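Local structure of multiple PDZ domain protein (Mus musculus, 4XH7) at residues A[13-18]-A[28-33]; A[74-79]-A[103-108]. The protein probably acts as a scaffold in signalling complexes, its fourth PDZ domain being of the fold that usually binds C-terminal peptide tails of partner proteins. All coordinates share one frame; numbering follows the deposited sequence.

Interaction 1. Residues A[13-18]-A[28-33]; sequences ALLTKW and IVVAHV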
ATOM      1  N   ALA A  13     -12.507  -4.290   7.744  1.00 27.52           N
ATOM      2  CA  ALA A  13     -12.527  -3.046   8.490  1.00 35.34           C
ATOM      3  C   ALA A  13     -11.541  -2.044   7.885  1.00 29.08           C
ATOM      4  O   ALA A  13     -11.856  -0.862   7.782  1.00 30.70           O
ATOM      5  CB  ALA A  13     -12.207  -3.308   9.948  1.00 39.62           C
ATOM      6  N   LEU A  14     -10.374  -2.528   7.465  1.00 29.64           N
ATOM      7  CA  LEU A  14      -9.383  -1.689   6.785  1.00 24.84           C
ATOM      8  C   LEU A  14      -9.938  -1.102   5.493  1.00 25.47           C
ATOM      9  O   LEU A  14      -9.820   0.107   5.251  1.00 27.19           O
ATOM     10  CB  LEU A  14      -8.116  -2.479   6.481  1.00 27.80           C
ATOM     11  CG  LEU A  14      -6.888  -2.246   7.325  1.00 36.85           C
ATOM     12  CD1 LEU A  14      -5.729  -2.892   6.594  1.00 39.63           C
ATOM     13  CD2 LEU A  14      -6.663  -0.756   7.577  1.00 34.59           C
ATOM     14  N   LEU A  15     -10.515  -1.958   4.644  1.00 27.37           N
ATOM     15  CA  LEU A  15     -11.205  -1.501   3.449  1.00 25.66           C
ATOM     16  C   LEU A  15     -12.245  -0.434   3.786  1.00 25.67           C
ATOM     17  O   LEU A  15     -12.352   0.609   3.130  1.00 25.66           O
ATOM     18  CB  LEU A  15     -11.898  -2.677   2.762  1.00 25.11           C
ATOM     19  CG  LEU A  15     -10.902  -3.665   2.202  1.00 25.29           C
ATOM     20  CD1 LEU A  15     -11.607  -4.970   1.815  1.00 29.05           C
ATOM     21  CD2 LEU A  15     -10.205  -3.026   0.991  1.00 26.85           C
ATOM     22  N   THR A  16     -13.048  -0.715   4.804  1.00 23.73           N
ATOM     23  CA  THR A  16     -14.140   0.154   5.135  1.00 24.49           C
ATOM     24  C   THR A  16     -13.639   1.510   5.610  1.00 25.13           C
ATOM     25  O   THR A  16     -14.187   2.533   5.224  1.00 26.68           O
ATOM     26  CB  THR A  16     -15.042  -0.500   6.213  1.00 31.46           C
ATOM     27  OG1 THR A  16     -15.774  -1.572   5.610  1.00 36.19           O
ATOM     28  CG2 THR A  16     -16.017   0.474   6.739  1.00 32.95           C
ATOM     29  N   LYS A  17     -12.588   1.500   6.426  1.00 26.37           N
ATOM     30  CA  LYS A  17     -11.968   2.722   6.907  1.00 26.08           C
ATOM     31  C   LYS A  17     -11.562   3.627   5.756  1.00 23.20           C
ATOM     32  O   LYS A  17     -11.841   4.829   5.745  1.00 23.47           O
ATOM     33  CB  LYS A  17     -10.736   2.380   7.760  1.00 25.38           C
ATOM     34  CG  LYS A  17      -9.926   3.609   8.224  1.00 31.35           C
ATOM     35  CD  LYS A  17      -8.609   3.142   8.871  1.00 34.45           C
ATOM     36  CE  LYS A  17      -7.655   4.299   9.109  1.00 38.87           C
ATOM     37  NZ  LYS A  17      -6.404   3.808   9.745  1.00 41.35           N
ATOM     38  N   TRP A  18     -10.880   3.039   4.786  1.00 21.37           N
ATOM     39  CA  TRP A  18     -10.325   3.843   3.711  1.00 19.72           C
ATOM     40  C   TRP A  18     -11.368   4.167   2.661  1.00 21.18           C
ATOM     41  O   TRP A  18     -11.227   5.177   1.951  1.00 20.03           O
ATOM     42  CB  TRP A  18      -9.079   3.150   3.101  1.00 17.16           C
ATOM     43  CG  TRP A  18      -7.939   3.402   3.991  1.00 18.88           C
ATOM     44  CD1 TRP A  18      -7.439   2.566   4.954  1.00 19.61           C
ATOM     45  CD2 TRP A  18      -7.207   4.622   4.091  1.00 21.30           C
ATOM     46  NE1 TRP A  18      -6.398   3.188   5.626  1.00 21.67           N
ATOM     47  CE2 TRP A  18      -6.238   4.447   5.110  1.00 21.72           C
ATOM     48  CE3 TRP A  18      -7.247   5.834   3.386  1.00 19.99           C
ATOM     49  CZ2 TRP A  18      -5.304   5.439   5.445  1.00 20.70           C
ATOM     50  CZ3 TRP A  18      -6.322   6.835   3.739  1.00 20.92           C
ATOM     51  CH2 TRP A  18      -5.373   6.621   4.752  1.00 21.08           C
ATOM     52  N   ILE A  28     -10.399   0.646  -3.151  1.00 21.79           N
ATOM     53  CA  ILE A  28      -9.378   0.380  -2.127  1.00 20.76           C
ATOM     54  C   ILE A  28      -8.892  -1.051  -2.248  1.00 21.85           C
ATOM     55  O   ILE A  28      -9.697  -1.946  -2.527  1.00 21.96           O
ATOM     56  CB  ILE A  28      -9.935   0.590  -0.686  1.00 18.26           C
ATOM     57  CG1 ILE A  28     -10.703   1.917  -0.580  1.00 18.62           C
ATOM     58  CG2 ILE A  28      -8.801   0.477   0.369  1.00 18.55           C
ATOM     59  CD1 ILE A  28      -9.827   3.182  -0.917  1.00 18.99           C
ATOM     60  N   VAL A  29      -7.582  -1.267  -2.062  1.00 18.82           N
ATOM     61  CA  VAL A  29      -6.984  -2.575  -2.169  1.00 22.04           C
ATOM     62  C   VAL A  29      -6.125  -2.820  -0.950  1.00 25.13           C
ATOM     63  O   VAL A  29      -5.370  -1.940  -0.538  1.00 22.78           O
ATOM     64  CB  VAL A  29      -6.109  -2.682  -3.431  1.00 22.54           C
ATOM     65  CG1 VAL A  29      -5.500  -4.071  -3.512  1.00 27.84           C
ATOM     66  CG2 VAL A  29      -6.946  -2.339  -4.669  1.00 29.96           C
ATOM     67  N   VAL A  30      -6.247  -4.003  -0.355  1.00 19.91           N
ATOM     68  CA  VAL A  30      -5.335  -4.400   0.723  1.00 21.60           C
ATOM     69  C   VAL A  30      -4.402  -5.495   0.230  1.00 24.90           C
ATOM     70  O   VAL A  30      -4.858  -6.493  -0.342  1.00 25.32           O
ATOM     71  CB  VAL A  30      -6.119  -4.870   1.974  1.00 24.25           C
ATOM     72  CG1 VAL A  30      -5.175  -5.399   3.064  1.00 26.51           C
ATOM     73  CG2 VAL A  30      -6.887  -3.696   2.538  1.00 23.13           C
ATOM     74  N   ALA A  31      -3.093  -5.320   0.429  1.00 21.76           N
ATOM     75  CA  ALA A  31      -2.139  -6.358   0.017  1.00 21.78           C
ATOM     76  C   ALA A  31      -1.344  -6.838   1.214  1.00 24.67           C
ATOM     77  O   ALA A  31      -0.857  -6.035   1.990  1.00 26.49           O
ATOM     78  CB  ALA A  31      -1.198  -5.835  -1.055  1.00 24.22           C
ATOM     79  N   HIS A  32      -1.209  -8.156   1.355  1.00 24.98           N
ATOM     80  CA  HIS A  32      -0.338  -8.698   2.392  1.00 27.23           C
ATOM     81  C   HIS A  32       0.957  -9.106   1.728  1.00 24.90           C
ATOM     82  O   HIS A  32       0.982  -9.970   0.822  1.00 27.62           O
ATOM     83  CB  HIS A  32      -1.018  -9.867   3.103  1.00 26.59           C
ATOM     84  CG  HIS A  32      -2.287  -9.468   3.776  1.00 30.69           C
ATOM     85  ND1 HIS A  32      -3.524  -9.692   3.214  1.00 41.06           N
ATOM     86  CD2 HIS A  32      -2.511  -8.812   4.937  1.00 41.24           C
ATOM     87  CE1 HIS A  32      -4.461  -9.206   4.010  1.00 37.54           C
ATOM     88  NE2 HIS A  32      -3.873  -8.659   5.061  1.00 39.43           N
ATOM     89  N   VAL A  33       2.028  -8.452   2.142  1.00 23.22           N
ATOM     90  CA  VAL A  33       3.309  -8.596   1.476  1.00 22.51           C
ATOM     91  C   VAL A  33       4.297  -9.171   2.477  1.00 24.50           C
ATOM     92  O   VAL A  33       4.242  -8.831   3.656  1.00 28.22           O
ATOM     93  CB  VAL A  33       3.797  -7.213   0.958  1.00 23.64           C
ATOM     94  CG1 VAL A  33       5.207  -7.281   0.366  1.00 22.90           C
ATOM     95  CG2 VAL A  33       2.842  -6.697  -0.110  1.00 23.81           C
TER
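Helix 5-22 packs obliquely, roughly antiparallel, against strand 26-34, an outermost strand of the PDZ sheet, and the contact between L15, W18, I28 and V30 is part of that helix-on-sheet packing. The two segments run at 145° to each other, with axes 8.4 Å apart. L15 reaches the strand with one branch. Its CG is anti to the carbonyl carbon (chi1 -67°), and from there CD2 reaches both I28 and V30. CD2 sits 3.7 Å from V30 CG2, and the two side chains meet at a slant. The same methyl lies 3.8 Å from I28 CG2. It also rests 3.7 Å from the carbonyl oxygen I28 O. One turn on, W18 meets I28 with the root of its side chain: W18 CB is 3.8 Å from I28 CG2. I28 CD1 reaches past it to the helix backbone, 3.8 Å from W18 O. The W18 indole leads away from the strand. L14 CD1 adds a looser touch on V30 CG2. Replacing I28 with an alanine would probably leave L15 CD2 and W18 CB without their shared methyl partner and open a gap under the helix. The contact is made mainly by aliphatic groups, with two backbone carbonyl oxygens beside them, so it depends on shape and burial of apolar surface. K17, by a salt bridge, and W18 NE1, by a hydrogen bond, add polar ties from this helix to E78.

Interaction 2. Residues A[74-79]-A[103-108]; sequences DELLEV and VTMVCC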
ATOM      1  N   ASP A  74      -1.006   2.649  -8.633  1.00 17.86           N
ATOM      2  CA  ASP A  74      -1.759   2.649  -7.358  1.00 17.28           C
ATOM      3  C   ASP A  74      -1.193   3.686  -6.386  1.00 18.02           C
ATOM      4  O   ASP A  74       0.027   3.875  -6.302  1.00 20.84           O
ATOM      5  CB  ASP A  74      -1.722   1.268  -6.702  1.00 19.10           C
ATOM      6  CG  ASP A  74      -2.592   0.246  -7.425  1.00 26.01           C
ATOM      7  OD1 ASP A  74      -3.365   0.618  -8.342  1.00 24.33           O
ATOM      8  OD2 ASP A  74      -2.500  -0.953  -7.074  1.00 25.95           O
ATOM      9  N   GLU A  75      -2.083   4.322  -5.624  1.00 16.58           N
ATOM     10  CA  GLU A  75      -1.666   5.308  -4.640  1.00 16.74           C
ATOM     11  C   GLU A  75      -1.475   4.650  -3.287  1.00 18.25           C
ATOM     12  O   GLU A  75      -2.334   3.908  -2.829  1.00 20.21           O
ATOM     13  CB  GLU A  75      -2.697   6.430  -4.535  1.00 17.54           C
ATOM     14  CG  GLU A  75      -2.249   7.463  -3.499  1.00 18.33           C
ATOM     15  CD  GLU A  75      -3.069   8.738  -3.478  1.00 24.43           C
ATOM     16  OE1 GLU A  75      -2.676   9.640  -2.690  1.00 23.03           O
ATOM     17  OE2 GLU A  75      -4.117   8.857  -4.183  1.00 25.59           O
ATOM     18  N   LEU A  76      -0.372   4.972  -2.603  1.00 17.52           N
ATOM     19  CA  LEU A  76      -0.104   4.418  -1.271  1.00 20.34           C
ATOM     20  C   LEU A  76      -0.912   5.147  -0.201  1.00 19.51           C
ATOM     21  O   LEU A  76      -0.859   6.364  -0.142  1.00 20.72           O
ATOM     22  CB  LEU A  76       1.370   4.558  -0.929  1.00 16.56           C
ATOM     23  CG  LEU A  76       2.304   3.828  -1.884  1.00 25.68           C
ATOM     24  CD1 LEU A  76       3.732   4.110  -1.395  1.00 29.71           C
ATOM     25  CD2 LEU A  76       2.063   2.356  -1.865  1.00 32.25           C
ATOM     26  N   LEU A  77      -1.635   4.406   0.643  1.00 17.32           N
ATOM     27  CA  LEU A  77      -2.430   5.036   1.712  1.00 16.68           C
ATOM     28  C   LEU A  77      -1.954   4.766   3.142  1.00 17.09           C
ATOM     29  O   LEU A  77      -1.910   5.689   3.962  1.00 19.15           O
ATOM     30  CB  LEU A  77      -3.905   4.621   1.615  1.00 18.50           C
ATOM     31  CG  LEU A  77      -4.562   4.983   0.284  1.00 18.10           C
ATOM     32  CD1 LEU A  77      -5.968   4.389   0.256  1.00 18.99           C
ATOM     33  CD2 LEU A  77      -4.570   6.502   0.049  1.00 18.87           C
ATOM     34  N   GLU A  78      -1.592   3.522   3.439  1.00 19.23           N
ATOM     35  CA  GLU A  78      -1.302   3.094   4.799  1.00 20.84           C
ATOM     36  C   GLU A  78      -0.409   1.850   4.753  1.00 21.80           C
ATOM     37  O   GLU A  78      -0.548   1.001   3.851  1.00 22.04           O
ATOM     38  CB  GLU A  78      -2.602   2.787   5.545  1.00 23.63           C
ATOM     39  CG  GLU A  78      -2.401   2.368   6.986  1.00 29.95           C
ATOM     40  CD  GLU A  78      -3.713   1.936   7.649  1.00 30.45           C
ATOM     41  OE1 GLU A  78      -3.799   0.756   8.052  1.00 38.62           O
ATOM     42  OE2 GLU A  78      -4.613   2.789   7.795  1.00 33.62           O
ATOM     43  N   VAL A  79       0.534   1.725   5.692  1.00 18.78           N
ATOM     44  CA  VAL A  79       1.296   0.449   5.754  1.00 18.88           C
ATOM     45  C   VAL A  79       1.379   0.069   7.223  1.00 24.33           C
ATOM     46  O   VAL A  79       1.764   0.920   8.038  1.00 22.46           O
ATOM     47  CB  VAL A  79       2.737   0.537   5.176  1.00 21.52           C
ATOM     48  CG1 VAL A  79       2.724   0.543   3.657  1.00 27.92           C
ATOM     49  CG2 VAL A  79       3.491   1.765   5.685  1.00 20.28           C
ATOM     50  N   VAL A 103       4.135  -7.106   5.921  1.00 23.81           N
ATOM     51  CA  VAL A 103       3.581  -5.777   5.708  1.00 24.46           C
ATOM     52  C   VAL A 103       2.153  -5.867   5.199  1.00 24.74           C
ATOM     53  O   VAL A 103       1.869  -6.625   4.276  1.00 27.57           O
ATOM     54  CB  VAL A 103       4.414  -4.981   4.681  1.00 27.11           C
ATOM     55  CG1 VAL A 103       3.827  -3.577   4.504  1.00 31.24           C
ATOM     56  CG2 VAL A 103       5.868  -4.907   5.153  1.00 26.41           C
ATOM     57  N   THR A 104       1.259  -5.110   5.800  1.00 23.02           N
ATOM     58  CA  THR A 104      -0.077  -4.968   5.252  1.00 22.63           C
ATOM     59  C   THR A 104      -0.167  -3.600   4.608  1.00 24.21           C
ATOM     60  O   THR A 104      -0.052  -2.603   5.304  1.00 24.45           O
ATOM     61  CB  THR A 104      -1.138  -5.099   6.361  1.00 27.75           C
ATOM     62  OG1 THR A 104      -1.040  -6.428   6.904  1.00 29.92           O
ATOM     63  CG2 THR A 104      -2.563  -4.876   5.788  1.00 25.69           C
ATOM     64  N   MET A 105      -0.376  -3.559   3.293  1.00 21.71           N
ATOM     65  CA  MET A 105      -0.353  -2.303   2.550  1.00 20.75           C
ATOM     66  C   MET A 105      -1.754  -1.990   2.171  1.00 19.68           C
ATOM     67  O   MET A 105      -2.457  -2.881   1.685  1.00 24.47           O
ATOM     68  CB  MET A 105       0.498  -2.429   1.280  1.00 20.30           C
ATOM     69  CG  MET A 105       1.936  -2.775   1.568  1.00 27.16           C
ATOM     70  SD  MET A 105       2.915  -2.798   0.038  1.00 29.51           S
ATOM     71  CE  MET A 105       2.675  -1.098  -0.514  1.00 24.13           C
ATOM     72  N   VAL A 106      -2.182  -0.737   2.341  1.00 16.74           N
ATOM     73  CA  VAL A 106      -3.460  -0.316   1.795  1.00 17.86           C
ATOM     74  C   VAL A 106      -3.174   0.700   0.715  1.00 21.79           C
ATOM     75  O   VAL A 106      -2.452   1.676   0.968  1.00 21.50           O
ATOM     76  CB  VAL A 106      -4.384   0.349   2.853  1.00 22.19           C
ATOM     77  CG1 VAL A 106      -5.768   0.765   2.220  1.00 21.56           C
ATOM     78  CG2 VAL A 106      -4.555  -0.562   4.082  1.00 22.76           C
ATOM     79  N   CYS A 107      -3.737   0.477  -0.470  1.00 19.05           N
ATOM     80  CA  CYS A 107      -3.576   1.405  -1.604  1.00 19.45           C
ATOM     81  C   CYS A 107      -4.903   1.700  -2.244  1.00 17.88           C
ATOM     82  O   CYS A 107      -5.923   1.094  -1.893  1.00 18.53           O
ATOM     83  CB  CYS A 107      -2.669   0.816  -2.692  1.00 17.08           C
ATOM     84  SG  CYS A 107      -0.970   0.457  -2.130  1.00 23.75           S
ATOM     85  N   CYS A 108      -4.921   2.623  -3.205  1.00 17.80           N
ATOM     86  CA  CYS A 108      -6.162   2.806  -3.984  1.00 16.50           C
ATOM     87  C   CYS A 108      -5.885   3.164  -5.417  1.00 19.13           C
ATOM     88  O   CYS A 108      -4.739   3.470  -5.804  1.00 19.40           O
ATOM     89  CB  CYS A 108      -7.059   3.884  -3.354  1.00 18.34           C
ATOM     90  SG  CYS A 108      -6.305   5.525  -3.323  1.00 20.88           S
TER
HETATM   91  O   HOH W   1      -2.161  -1.317   7.330  1.00 32.14           O
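L77 and C108 meet on the face of the sheet that also carries E78 and V106. L77 CD1 lies 3.8 Å from C108 SG and, more loosely, touches V106 CG1. The thiol stands between the backbone N and the carbonyl carbon of C108 (chi1 63°), a position that brings it beside both L77 and E75 CB. E78 and V106 pair through their CB atoms, 4.0 Å apart. On the other face, L76 sends CD2 to C107 SG at 3.6 Å and slants across the end of M105, touching CE. V79 and M105 lie side by side and point the same way, with V79 CG1 4.0 Å from M105 CG.

A classic beta bulge brings L77 onto the same face as E78. V106 O accepts from both L77 N (2.9 Å) and E78 N (3.2 Å), the second donor tilted 18° from the carbonyl plane. V106 N answers with a nearly straight bond to E78 O, 176° at the hydrogen. A water donates to E78 OE1 and T104 O, while OE2 is held by helix 5-22. The backbone bonds thus set the register of this antiparallel pair. Apolar and sulfur groups pack on both faces, with the E75 and E78 side chains among them on the face of V106 and C108.

From the N terminus, helix 5-22 comes first, and interaction 1 closes the short turn back onto strand 26-34. The chain then passes through strands 44-49 and 52-58 and helix 63-67 before interaction 2 opens. Interaction 2 closes the longer excursion through strand 82-83 and helix 89-97. The two contacts follow in series, neither nested nor crossed. They meet in space because strands 26-34 and 102-110 are sheet neighbours: A31 N lies 2.8 Å from M105 O and V33 N 2.8 Å from V103 O, both probable hydrogen bonds. L14 also packs on E78. Together they join the N-terminal helix to three adjacent strands of the sheet, 26-34, 102-110 and 75-79.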